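Local coordinates for pyocin-S2 immunity protein (Pseudomonas aeruginosa, PDB 4QKO) that binds the nuclease domain of the bacteriocin pyocin S2 and, as in related colicin immunity proteins, probably keeps the toxin inactive in the producing cell, at residues Asp19-Asn24 and Arg61-Ala66; Glu59-Glu62 and Gly67-Lys70. All coordinates share one frame; numbering follows the deposited sequence.

Contact 1: Asp19-Asn24 and Arg61-Ala66; sequences DIYTNN and REDSPA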
ATOM      1  N   ASP A  19       2.224  15.137  -4.935  1.00 22.54           N
ATOM      2  CA  ASP A  19       1.571  15.060  -3.618  1.00 23.86           C
ATOM      3  C   ASP A  19       1.176  13.668  -3.202  1.00 24.18           C
ATOM      4  O   ASP A  19       1.394  13.267  -2.044  1.00 21.17           O
ATOM      5  CB  ASP A  19       0.361  15.986  -3.505  1.00 26.34           C
ATOM      6  CG  ASP A  19       0.768  17.499  -3.485  1.00 28.04           C
ATOM      7  OD1 ASP A  19       1.910  17.815  -3.072  1.00 29.23           O
ATOM      8  OD2 ASP A  19      -0.053  18.371  -3.903  1.00 31.77           O
ATOM      9  N   ILE A  20       0.572  12.935  -4.128  1.00 21.66           N
ATOM     10  CA  ILE A  20       0.238  11.528  -3.834  1.00 20.75           C
ATOM     11  C   ILE A  20       1.506  10.703  -3.592  1.00 19.53           C
ATOM     12  O   ILE A  20       1.605   9.985  -2.585  1.00 18.83           O
ATOM     13  CB  ILE A  20      -0.547  10.870  -5.000  1.00 19.15           C
ATOM     14  CG1 ILE A  20      -1.881  11.559  -5.138  1.00 19.96           C
ATOM     15  CG2 ILE A  20      -0.688   9.388  -4.735  1.00 20.20           C
ATOM     16  CD1 ILE A  20      -2.767  11.093  -6.288  1.00 20.04           C
ATOM     17  N   TYR A  21       2.477  10.815  -4.504  1.00 19.31           N
ATOM     18  CA  TYR A  21       3.687  10.019  -4.504  1.00 20.19           C
ATOM     19  C   TYR A  21       4.566  10.220  -3.280  1.00 21.97           C
ATOM     20  O   TYR A  21       5.099   9.238  -2.742  1.00 20.99           O
ATOM     21  CB  TYR A  21       4.514  10.317  -5.742  1.00 20.70           C
ATOM     22  CG  TYR A  21       5.613   9.367  -6.044  1.00 20.36           C
ATOM     23  CD1 TYR A  21       5.378   8.190  -6.751  1.00 18.42           C
ATOM     24  CD2 TYR A  21       6.907   9.635  -5.614  1.00 20.44           C
ATOM     25  CE1 TYR A  21       6.409   7.315  -7.001  1.00 19.06           C
ATOM     26  CE2 TYR A  21       7.958   8.778  -5.871  1.00 20.40           C
ATOM     27  CZ  TYR A  21       7.729   7.623  -6.568  1.00 20.96           C
ATOM     28  OH  TYR A  21       8.867   6.857  -6.851  1.00 21.85           O
ATOM     29  N   THR A  22       4.711  11.469  -2.843  1.00 20.77           N
ATOM     30  CA  THR A  22       5.506  11.796  -1.662  1.00 22.17           C
ATOM     31  C   THR A  22       4.714  11.698  -0.379  1.00 24.73           C
ATOM     32  O   THR A  22       5.280  11.927   0.711  1.00 26.72           O
ATOM     33  CB  THR A  22       6.088  13.250  -1.753  1.00 23.71           C
ATOM     34  OG1 THR A  22       5.014  14.170  -1.992  1.00 23.05           O
ATOM     35  CG2 THR A  22       7.080  13.310  -2.904  1.00 25.11           C
ATOM     36  N   ASN A  23       3.427  11.404  -0.468  1.00 22.87           N
ATOM     37  CA  ASN A  23       2.556  11.389   0.688  1.00 23.26           C
ATOM     38  C   ASN A  23       2.634  12.723   1.476  1.00 25.23           C
ATOM     39  O   ASN A  23       2.948  12.763   2.682  1.00 24.34           O
ATOM     40  CB  ASN A  23       2.862  10.189   1.594  1.00 23.11           C
ATOM     41  CG  ASN A  23       1.852  10.002   2.689  1.00 25.61           C
ATOM     42  OD1 ASN A  23       2.176   9.457   3.770  1.00 29.78           O
ATOM     43  ND2 ASN A  23       0.640  10.435   2.464  1.00 24.97           N
ATOM     44  N   ASN A  24       2.327  13.777   0.764  1.00 23.47           N
ATOM     45  CA  ASN A  24       2.252  15.127   1.318  1.00 26.90           C
ATOM     46  C   ASN A  24       1.093  15.208   2.323  1.00 26.35           C
ATOM     47  O   ASN A  24      -0.040  15.191   1.917  1.00 25.49           O
ATOM     48  CB  ASN A  24       1.983  16.107   0.202  1.00 26.85           C
ATOM     49  CG  ASN A  24       1.946  17.563   0.700  1.00 30.32           C
ATOM     50  OD1 ASN A  24       1.852  17.820   1.870  1.00 31.94           O
ATOM     51  ND2 ASN A  24       2.086  18.473  -0.187  1.00 32.50           N
ATOM     52  N   ARG A  61      10.805   3.088 -17.782  1.00 20.99           N
ATOM     53  CA  ARG A  61      10.761   4.504 -17.639  1.00 21.48           C
ATOM     54  C   ARG A  61      11.104   4.915 -16.211  1.00 22.98           C
ATOM     55  O   ARG A  61      11.347   4.066 -15.330  1.00 23.09           O
ATOM     56  CB  ARG A  61       9.417   5.105 -18.141  1.00 23.74           C
ATOM     57  CG  ARG A  61       8.121   4.598 -17.487  1.00 22.42           C
ATOM     58  CD  ARG A  61       7.844   5.256 -16.130  1.00 22.21           C
ATOM     59  NE  ARG A  61       6.517   4.916 -15.612  1.00 20.88           N
ATOM     60  CZ  ARG A  61       6.048   5.256 -14.401  1.00 18.82           C
ATOM     61  NH1 ARG A  61       6.807   5.904 -13.530  1.00 18.31           N
ATOM     62  NH2 ARG A  61       4.834   4.849 -14.035  1.00 17.22           N
ATOM     63  N   GLU A  62      11.199   6.220 -15.996  1.00 24.30           N
ATOM     64  CA  GLU A  62      11.657   6.724 -14.707  1.00 25.29           C
ATOM     65  C   GLU A  62      10.624   6.546 -13.631  1.00 21.75           C
ATOM     66  O   GLU A  62       9.514   6.969 -13.821  1.00 20.79           O
ATOM     67  CB  GLU A  62      11.966   8.232 -14.796  1.00 29.12           C
ATOM     68  CG  GLU A  62      12.472   8.794 -13.472  1.00 32.40           C
ATOM     69  CD  GLU A  62      12.951  10.229 -13.574  1.00 36.41           C
ATOM     70  OE1 GLU A  62      14.185  10.406 -13.458  1.00 43.11           O
ATOM     71  OE2 GLU A  62      12.120  11.160 -13.766  1.00 39.95           O
ATOM     72  N   ASP A  63      10.988   5.938 -12.503  1.00 20.40           N
ATOM     73  CA  ASP A  63      10.094   5.839 -11.349  1.00 21.71           C
ATOM     74  C   ASP A  63      10.114   7.142 -10.583  1.00 20.08           C
ATOM     75  O   ASP A  63      10.951   7.311  -9.687  1.00 20.91           O
ATOM     76  CB  ASP A  63      10.526   4.684 -10.440  1.00 21.77           C
ATOM     77  CG  ASP A  63       9.638   4.547  -9.210  1.00 21.23           C
ATOM     78  OD1 ASP A  63       8.630   5.315  -9.055  1.00 19.02           O
ATOM     79  OD2 ASP A  63       9.917   3.627  -8.417  1.00 21.22           O
ATOM     80  N   SER A  64       9.189   8.040 -10.907  1.00 21.66           N
ATOM     81  CA  SER A  64       9.088   9.386 -10.308  1.00 21.10           C
ATOM     82  C   SER A  64       7.766  10.011 -10.679  1.00 20.56           C
ATOM     83  O   SER A  64       7.209   9.612 -11.665  1.00 19.58           O
ATOM     84  CB  SER A  64      10.190  10.302 -10.892  1.00 21.92           C
ATOM     85  OG  SER A  64       9.990  10.537 -12.258  1.00 20.69           O
ATOM     86  N   PRO A  65       7.331  11.114 -10.018  1.00 21.40           N
ATOM     87  CA  PRO A  65       6.136  11.838 -10.487  1.00 20.49           C
ATOM     88  C   PRO A  65       6.242  12.301 -11.937  1.00 21.72           C
ATOM     89  O   PRO A  65       5.307  12.129 -12.717  1.00 20.82           O
ATOM     90  CB  PRO A  65       6.067  13.050  -9.561  1.00 22.71           C
ATOM     91  CG  PRO A  65       6.773  12.614  -8.333  1.00 23.79           C
ATOM     92  CD  PRO A  65       7.806  11.614  -8.721  1.00 22.52           C
ATOM     93  N   ALA A  66       7.403  12.793 -12.358  1.00 21.95           N
ATOM     94  CA  ALA A  66       7.542  13.143 -13.798  1.00 22.02           C
ATOM     95  C   ALA A  66       7.406  11.922 -14.733  1.00 22.39           C
ATOM     96  O   ALA A  66       6.842  12.036 -15.820  1.00 22.39           O
ATOM     97  CB  ALA A  66       8.871  13.810 -14.049  1.00 24.03           C
TER
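Tyr21 and Pro65 bring the two segments together, their CA atoms 6.7 Å apart. Here the C-terminal end of helix 10-21 meets the N-terminal end of helix 65-78 in the four-helix fold of the colicin and pyocin immunity proteins. Helix 10-21 closes with a Schellman motif, in which Asn23 takes a positive phi of 53°. Its N bonds to Ile20 O, and Asn24 N bonds to Asp19 O. Asn24 ND2 also reaches Asp19 OD1 at 3.0 Å and ties the turn to the helix. Ser64 is the N-cap of the other helix. Its OG donates to Glu62 OE2 at 2.7 Å and accepts from the backbone N of Gly67.

The Tyr21 ring carries the contact. CG lies anti to the backbone N (chi1 -166°), which sends the ring out toward Asp63 and Pro65. Pro65 CD sits over one ring face, offset toward CD2, in a CH-pi contact 4.1 Å from the ring centroid. Pro65 also packs on Leu14, Val17 and Lys18 of helix 10-21.

At the far end of the ring, Tyr21 OH donates a hydrogen bond to Asp63 OD1. The second oxygen, Asp63 OD2, is bonded to Asn71 ND2 of the pyocin S2 chain. Pro72 of that chain packs on both Tyr21 and Asp63, which places this pair in the toxin interface. Ring and carboxylate planes stand 88° apart, and Tyr21 OH meets Asp63 OD1 from above the carboxylate plane at 2.7 Å.

Contact 2: Glu59-Glu62 and Gly67-Lys70; sequences ENRE and GVVK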
ATOM      1  N   GLU A  59       9.608  -0.831 -15.685  1.00 24.34           N
ATOM      2  CA  GLU A  59      11.061  -0.645 -15.665  1.00 28.50           C
ATOM      3  C   GLU A  59      11.562   0.095 -16.886  1.00 24.70           C
ATOM      4  O   GLU A  59      12.712   0.448 -16.950  1.00 24.80           O
ATOM      5  CB  GLU A  59      11.783  -1.993 -15.633  1.00 35.41           C
ATOM      6  CG  GLU A  59      11.518  -2.830 -14.390  1.00 49.29           C
ATOM      7  CD  GLU A  59      12.329  -2.422 -13.171  1.00 61.51           C
ATOM      8  OE1 GLU A  59      13.459  -1.905 -13.363  1.00 80.67           O
ATOM      9  OE2 GLU A  59      11.842  -2.647 -12.020  1.00 70.78           O
ATOM     10  N   ASN A  60      10.709   0.312 -17.865  1.00 22.47           N
ATOM     11  CA  ASN A  60      11.136   1.050 -19.081  1.00 21.87           C
ATOM     12  C   ASN A  60      11.101   2.558 -18.958  1.00 22.72           C
ATOM     13  O   ASN A  60      11.335   3.265 -19.928  1.00 22.70           O
ATOM     14  CB  ASN A  60      10.325   0.587 -20.264  1.00 21.73           C
ATOM     15  CG  ASN A  60       8.895   1.069 -20.247  1.00 22.37           C
ATOM     16  OD1 ASN A  60       8.450   1.849 -19.388  1.00 23.33           O
ATOM     17  ND2 ASN A  60       8.127   0.535 -21.184  1.00 22.37           N
ATOM     18  N   ARG A  61      10.805   3.088 -17.782  1.00 20.99           N
ATOM     19  CA  ARG A  61      10.761   4.504 -17.639  1.00 21.48           C
ATOM     20  C   ARG A  61      11.104   4.915 -16.211  1.00 22.98           C
ATOM     21  O   ARG A  61      11.347   4.066 -15.330  1.00 23.09           O
ATOM     22  CB  ARG A  61       9.417   5.105 -18.141  1.00 23.74           C
ATOM     23  CG  ARG A  61       8.121   4.598 -17.487  1.00 22.42           C
ATOM     24  CD  ARG A  61       7.844   5.256 -16.130  1.00 22.21           C
ATOM     25  NE  ARG A  61       6.517   4.916 -15.612  1.00 20.88           N
ATOM     26  CZ  ARG A  61       6.048   5.256 -14.401  1.00 18.82           C
ATOM     27  NH1 ARG A  61       6.807   5.904 -13.530  1.00 18.31           N
ATOM     28  NH2 ARG A  61       4.834   4.849 -14.035  1.00 17.22           N
ATOM     29  N   GLU A  62      11.199   6.220 -15.996  1.00 24.30           N
ATOM     30  CA  GLU A  62      11.657   6.724 -14.707  1.00 25.29           C
ATOM     31  C   GLU A  62      10.624   6.546 -13.631  1.00 21.75           C
ATOM     32  O   GLU A  62       9.514   6.969 -13.821  1.00 20.79           O
ATOM     33  CB  GLU A  62      11.966   8.232 -14.796  1.00 29.12           C
ATOM     34  CG  GLU A  62      12.472   8.794 -13.472  1.00 32.40           C
ATOM     35  CD  GLU A  62      12.951  10.229 -13.574  1.00 36.41           C
ATOM     36  OE1 GLU A  62      14.185  10.406 -13.458  1.00 43.11           O
ATOM     37  OE2 GLU A  62      12.120  11.160 -13.766  1.00 39.95           O
ATOM     38  N   GLY A  67       7.936  10.780 -14.313  1.00 20.68           N
ATOM     39  CA  GLY A  67       7.817   9.558 -15.082  1.00 22.12           C
ATOM     40  C   GLY A  67       6.386   9.167 -15.229  1.00 19.31           C
ATOM     41  O   GLY A  67       5.956   8.753 -16.276  1.00 19.26           O
ATOM     42  N   VAL A  68       5.621   9.355 -14.154  1.00 18.85           N
ATOM     43  CA  VAL A  68       4.211   8.997 -14.155  1.00 18.34           C
ATOM     44  C   VAL A  68       3.463   9.886 -15.127  1.00 18.00           C
ATOM     45  O   VAL A  68       2.645   9.420 -15.965  1.00 17.69           O
ATOM     46  CB  VAL A  68       3.568   9.125 -12.761  1.00 17.87           C
ATOM     47  CG1 VAL A  68       2.044   9.037 -12.879  1.00 17.37           C
ATOM     48  CG2 VAL A  68       4.146   8.105 -11.825  1.00 18.97           C
ATOM     49  N   VAL A  69       3.718  11.169 -15.033  1.00 17.38           N
ATOM     50  CA  VAL A  69       2.991  12.135 -15.877  1.00 18.65           C
ATOM     51  C   VAL A  69       3.256  11.911 -17.338  1.00 18.91           C
ATOM     52  O   VAL A  69       2.353  11.993 -18.141  1.00 18.65           O
ATOM     53  CB  VAL A  69       3.349  13.574 -15.526  1.00 19.34           C
ATOM     54  CG1 VAL A  69       2.664  14.524 -16.474  1.00 21.13           C
ATOM     55  CG2 VAL A  69       2.813  13.868 -14.104  1.00 20.56           C
ATOM     56  N   LYS A  70       4.524  11.763 -17.692  1.00 21.66           N
ATOM     57  CA  LYS A  70       4.923  11.508 -19.051  1.00 21.98           C
ATOM     58  C   LYS A  70       4.259  10.244 -19.573  1.00 20.18           C
ATOM     59  O   LYS A  70       3.796  10.261 -20.726  1.00 20.99           O
ATOM     60  CB  LYS A  70       6.415  11.380 -19.157  1.00 24.96           C
ATOM     61  CG  LYS A  70       6.911  11.243 -20.591  1.00 29.04           C
ATOM     62  CD  LYS A  70       8.355  10.739 -20.571  1.00 31.85           C
ATOM     63  CE  LYS A  70       8.888  10.555 -21.967  1.00 37.76           C
ATOM     64  NZ  LYS A  70      10.354  10.706 -21.949  1.00 39.76           N
TER
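Arg61 lies against the backbone of Gly67 and Val68, where the loop before helix 65-78 folds back along the first turn of that helix. This is a loop-to-helix contact within the immunity protein fold. The backbones are close, with Glu62 CA 4.8 Å from Gly67 CA.

The packing is face-on. One face of the guanidinium covers the peptide link between Gly67 and Val68, and Arg61 NH1 is 3.7 Å from both Gly67 C and Val68 N. Val68 CG2 adds a van der Waals contact, 3.9 Å from Arg61 NH1. The Arg61 chain turns at chi2 (80°), which brings its flat end alongside the helix.

The polar bonds of the guanidinium go to other partners. Arg61 NE forms a salt bridge with Glu71, one turn further along the helix, and Arg61 NH2 bonds to Leu53 O. With the bond from NH1 to Glu62 O, all three nitrogens have acceptors, which should fix the rotation of the group.

The remaining contact is a CA-H...O approach. Gly67 has no side chain, so the loop carbonyl can come right up to the helix. Glu62 O lies 3.3 Å from Gly67 CA, with an angle of 175° at the hydrogen.

The two contacts share Arg61 and Glu62 and use successive parts of helix 65-78. Their centres are about 10 Å apart. Contact 1 joins the start of this helix to the end of helix 10-21. Contact 2 holds the preceding loop against the next residues of the same helix. Within the loop, Arg61 lies against helix 65-78, and two residues later Asp63 meets Tyr21. Ser64, the N-cap, connects a residue shared by both contacts, Glu62, with Gly67 of contact 2. Contact 1 touches the pyocin S2 chain, whereas no other chain of the assembly reaches the segments of contact 2.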